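Local coordinates for SusD superfamily protein (Bacteroides thetaiotaomicron, PDB 3MCX) that is of unknown function but belongs to the SusD family of outer-membrane proteins, and so probably binds glycans for uptake at the cell surface, at residues F421-Y424 against L425-G428; L208-V211 against Y212-G216. All coordinates share one frame; numbering follows the deposited sequence.

Both contacts are buried last turns of helices, and each helix finishes in a Schellman motif with a positive-phi glycine. Contact 1 belongs to helix 420-426 and contact 2 to helix 201-214; their centres lie about 12 Å apart, and Arg426 NH1 joins Asn214 OD1 at 3.0 Å in a probable hydrogen bond. In each, an asparagine amide near the helix end reaches back to a carbonyl four residues earlier. Their chemistry differs otherwise: contact 1 holds an ion pair within its own segments and a leucine over an aromatic ring, whereas the charge of contact 2, Arg210, is paired outside them with Glu358, and its tyrosine lies at a partly exposed margin.

Contact 1 (F421-Y424 against L425-G428); sequences FYDY and LRNG
Leu425 lays its CD1 methyl over one face of the Phe421 ring, 3.8 Å from the centroid, a CH-pi contact one helical turn apart. With Phe421 CG anti to the backbone N (chi1 -178°), the ring is carried outward, where one face meets that methyl. The same CD1 lies 3.9 Å from Tyr422 CD1, so one branch serves two aromatic side chains. On another side of the turn, Arg426 NH2 meets Asp423 OD1 at 2.8 Å in a salt bridge. It comes from above the carboxylate plane, the two planes being 68° apart, and the hydrogen bond is bent, 135° at the hydrogen; meanwhile Asp423 CA sits against a face of the guanidinium. Asn427 ND2 reaches back to Asp423 O at 2.9 Å, within the carbonyl plane, occupying an acceptor in the last turn. Arg426 N to Tyr422 O, at 2.9 Å, continues the regular helical bonding. Gly428 is the C-prime residue of the Schellman motif that ends the helix, its N bonded to Leu425 O at 3.1 Å. Further charges share the buried pair: Arg410 of helix 403-414 bridges Asp423 OD2, and Glu365 of helix 356-370 takes Arg426 NE. Tyr422 and Arg426 face helix 201-214, while Phe421 and Tyr424 rest on strand 431-432, placing this short helix between helical and strand neighbours.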
loop_
_atom_site.group_PDB
_atom_site.type_symbol
_atom_site.label_atom_id
_atom_site.label_comp_id
_atom_site.label_asym_id
_atom_site.label_seq_id
_atom_site.Cartn_x
_atom_site.Cartn_y
_atom_site.Cartn_z
ATOM N N PHE A 421 -2.556 -0.554 8.385
ATOM C CA PHE A 421 -1.567 -0.296 9.443
ATOM C C PHE A 421 -1.380 1.194 9.726
ATOM O O PHE A 421 -1.359 1.636 10.864
ATOM C CB PHE A 421 -0.254 -0.912 8.953
ATOM C CG PHE A 421 0.929 -0.818 9.894
ATOM C CD1 PHE A 421 0.823 -1.013 11.250
ATOM C CD2 PHE A 421 2.216 -0.634 9.360
ATOM C CE1 PHE A 421 1.935 -1.021 12.044
ATOM C CE2 PHE A 421 3.312 -0.615 10.167
ATOM C CZ PHE A 421 3.183 -0.823 11.491
ATOM N N TYR A 422 -1.225 1.938 8.645
ATOM C CA TYR A 422 -0.939 3.387 8.738
ATOM C C TYR A 422 -2.110 4.162 9.324
ATOM O O TYR A 422 -1.908 5.193 9.974
ATOM C CB TYR A 422 -0.520 3.895 7.354
ATOM C CG TYR A 422 0.652 3.109 6.853
ATOM C CD1 TYR A 422 1.896 3.213 7.497
ATOM C CD2 TYR A 422 0.491 2.154 5.853
ATOM C CE1 TYR A 422 2.964 2.477 7.109
ATOM C CE2 TYR A 422 1.594 1.358 5.462
ATOM C CZ TYR A 422 2.806 1.528 6.102
ATOM O OH TYR A 422 3.905 0.748 5.747
ATOM N N ASP A 423 -3.333 3.652 9.143
ATOM C CA ASP A 423 -4.529 4.242 9.791
ATOM C C ASP A 423 -4.355 4.311 11.302
ATOM O O ASP A 423 -4.730 5.296 11.939
ATOM C CB ASP A 423 -5.797 3.431 9.499
ATOM C CG ASP A 423 -6.142 3.343 8.039
ATOM O OD1 ASP A 423 -5.427 3.863 7.150
ATOM O OD2 ASP A 423 -7.220 2.745 7.763
ATOM N N TYR A 424 -3.817 3.249 11.900
ATOM C CA TYR A 424 -3.582 3.246 13.326
ATOM C C TYR A 424 -2.436 4.200 13.649
ATOM O O TYR A 424 -2.551 5.034 14.550
ATOM C CB TYR A 424 -3.192 1.853 13.818
ATOM C CG TYR A 424 -4.314 0.846 13.805
ATOM C CD1 TYR A 424 -4.598 0.143 12.647
ATOM C CD2 TYR A 424 -5.067 0.585 14.945
ATOM C CE1 TYR A 424 -5.636 -0.790 12.634
ATOM C CE2 TYR A 424 -6.083 -0.339 14.926
ATOM C CZ TYR A 424 -6.334 -1.052 13.771
ATOM O OH TYR A 424 -7.368 -1.986 13.748
ATOM N N LEU A 425 -1.331 4.105 12.900
ATOM C CA LEU A 425 -0.125 4.862 13.245
ATOM C C LEU A 425 -0.399 6.362 13.241
ATOM O O LEU A 425 -0.045 7.068 14.200
ATOM C CB LEU A 425 1.007 4.521 12.298
ATOM C CG LEU A 425 1.473 3.055 12.276
ATOM C CD1 LEU A 425 2.632 2.861 11.286
ATOM C CD2 LEU A 425 1.814 2.548 13.701
ATOM N N ARG A 426 -0.997 6.865 12.160
ATOM C CA ARG A 426 -1.174 8.327 12.069
ATOM C C ARG A 426 -2.187 8.894 13.041
ATOM O O ARG A 426 -2.221 10.096 13.299
ATOM C CB ARG A 426 -1.544 8.772 10.653
ATOM C CG ARG A 426 -2.899 8.337 10.179
ATOM C CD ARG A 426 -3.242 8.964 8.826
ATOM N NE ARG A 426 -4.461 8.330 8.330
ATOM C CZ ARG A 426 -4.481 7.199 7.620
ATOM N NH1 ARG A 426 -3.372 6.579 7.250
ATOM N NH2 ARG A 426 -5.652 6.690 7.259
ATOM N N ASN A 427 -3.006 8.010 13.616
ATOM C CA ASN A 427 -3.958 8.382 14.627
ATOM C C ASN A 427 -3.532 8.068 16.059
ATOM O O ASN A 427 -4.294 8.264 17.004
ATOM C CB ASN A 427 -5.330 7.798 14.279
ATOM C CG ASN A 427 -5.947 8.513 13.099
ATOM O OD1 ASN A 427 -6.220 9.725 13.211
ATOM N ND2 ASN A 427 -6.092 7.841 11.963
ATOM N N GLY A 428 -2.287 7.616 16.235
ATOM C CA GLY A 428 -1.753 7.304 17.559
ATOM C C GLY A 428 -2.430 6.149 18.273
ATOM O O GLY A 428 -2.458 6.088 19.507
#

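Contact 2 (L208-V211 against Y212-G216)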
loop_
_atom_site.group_PDB
_atom_site.type_symbol
_atom_site.label_atom_id
_atom_site.label_comp_id
_atom_site.label_asym_id
_atom_site.label_seq_id
_atom_site.Cartn_x
_atom_site.Cartn_y
_atom_site.Cartn_z
ATOM N N LEU A 208 -0.699 11.728 -3.480
ATOM C CA LEU A 208 -0.428 12.860 -2.606
ATOM C C LEU A 208 -1.430 12.941 -1.451
ATOM O O LEU A 208 -1.050 13.298 -0.338
ATOM C CB LEU A 208 -0.388 14.172 -3.397
ATOM C CG LEU A 208 0.973 14.505 -4.031
ATOM C CD1 LEU A 208 0.784 15.596 -5.138
ATOM C CD2 LEU A 208 1.960 14.972 -2.954
ATOM N N SER A 209 -2.696 12.594 -1.682
ATOM C CA SER A 209 -3.658 12.589 -0.559
ATOM C C SER A 209 -3.249 11.598 0.518
ATOM O O SER A 209 -3.389 11.893 1.717
ATOM C CB SER A 209 -5.121 12.396 -0.997
ATOM O OG SER A 209 -5.418 11.058 -1.353
ATOM N N ARG A 210 -2.736 10.437 0.118
ATOM C CA ARG A 210 -2.235 9.457 1.051
ATOM C C ARG A 210 -1.024 9.979 1.790
ATOM O O ARG A 210 -0.916 9.813 2.989
ATOM C CB ARG A 210 -1.901 8.173 0.285
ATOM C CG ARG A 210 -1.323 7.050 1.157
ATOM C CD ARG A 210 -0.808 5.895 0.340
ATOM N NE ARG A 210 -1.855 5.160 -0.352
ATOM C CZ ARG A 210 -1.632 4.199 -1.250
ATOM N NH1 ARG A 210 -0.404 3.888 -1.612
ATOM N NH2 ARG A 210 -2.645 3.540 -1.777
ATOM N N VAL A 211 -0.070 10.548 1.044
ATOM C CA VAL A 211 1.136 11.077 1.669
ATOM C C VAL A 211 0.826 12.175 2.703
ATOM O O VAL A 211 1.271 12.119 3.865
ATOM C CB VAL A 211 2.158 11.559 0.587
ATOM C CG1 VAL A 211 3.337 12.282 1.209
ATOM C CG2 VAL A 211 2.591 10.384 -0.273
ATOM N N TYR A 212 0.085 13.189 2.271
ATOM C CA TYR A 212 -0.263 14.303 3.162
ATOM C C TYR A 212 -1.040 13.821 4.392
ATOM O O TYR A 212 -0.826 14.294 5.509
ATOM C CB TYR A 212 -1.080 15.320 2.392
ATOM C CG TYR A 212 -0.321 16.251 1.465
ATOM C CD1 TYR A 212 0.819 16.936 1.885
ATOM C CD2 TYR A 212 -0.782 16.479 0.156
ATOM C CE1 TYR A 212 1.479 17.834 1.030
ATOM C CE2 TYR A 212 -0.135 17.378 -0.687
ATOM C CZ TYR A 212 0.993 18.039 -0.261
ATOM O OH TYR A 212 1.625 18.938 -1.110
ATOM N N LEU A 213 -1.962 12.887 4.205
ATOM C CA LEU A 213 -2.769 12.381 5.325
ATOM C C LEU A 213 -1.838 11.791 6.401
ATOM O O LEU A 213 -2.015 12.038 7.591
ATOM C CB LEU A 213 -3.799 11.330 4.838
ATOM C CG LEU A 213 -4.795 10.804 5.878
ATOM C CD1 LEU A 213 -5.666 11.886 6.550
ATOM C CD2 LEU A 213 -5.652 9.712 5.220
ATOM N N ASN A 214 -0.837 11.029 5.980
ATOM C CA ASN A 214 0.109 10.368 6.916
ATOM C C ASN A 214 1.132 11.354 7.480
ATOM O O ASN A 214 1.842 11.038 8.428
ATOM C CB ASN A 214 0.749 9.148 6.246
ATOM C CG ASN A 214 -0.181 7.979 6.235
ATOM O OD1 ASN A 214 -0.461 7.409 7.308
ATOM N ND2 ASN A 214 -0.732 7.651 5.054
HETATM N N MSE A 215 1.163 12.572 6.946
HETATM C CA MSE A 215 1.923 13.665 7.570
HETATM C C MSE A 215 1.058 14.475 8.518
HETATM O O MSE A 215 1.567 15.426 9.156
HETATM C CB MSE A 215 2.408 14.666 6.541
HETATM C CG MSE A 215 3.418 14.202 5.626
HETATM SE SE MSE A 215 3.815 15.587 4.310
HETATM C CE MSE A 215 4.687 16.581 5.060
ATOM N N GLY A 216 -0.242 14.184 8.593
ATOM C CA GLY A 216 -1.164 15.005 9.370
ATOM C C GLY A 216 -1.387 16.383 8.748
ATOM O O GLY A 216 -1.784 17.326 9.424
#
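Tyr212 lies alongside Leu208, one turn earlier and pointing the same way, with its CE2 3.9 Å from Leu208 CD2. The ring is set beside the backbone N by chi1 of -78°, and its CD2 comes within 3.2 Å of Leu208 O. That same oxygen receives Tyr212 N at 2.8 Å in a nearly straight bond, 172° at the hydrogen. This side of the turn is the looser one: Tyr212 is partly exposed and, of the Leu208 side chain, meets the CD2 methyl, although Val180 of helix 172-186 and Ala221 of helix 218-231 also touch it. An alanine here would keep the backbone bond but would probably leave Leu208 CD2 without its aromatic neighbour and open a gap between those two helices. The more closely bonded part lies around Arg210 and Asn214, both buried. Asn214 N, at 3.2 Å, and Asn214 ND2, at 3.0 Å, reach Arg210 O from opposite faces of its carbonyl plane, and the aliphatic CG of Arg210 runs beside ND2. Arg210 NH2 itself bridges Glu358 of helix 356-370. Farther along, Gly216 N returns to Leu213 O at 3.0 Å, part of the Schellman motif that closes helix 201-214. Held at ND2 by Arg210 O and at OD1 by Arg426, the Asn214 amide is probably fixed in rotation: ND2 donates within its own helix, while OD1 ties this buried helix end to helix 420-426.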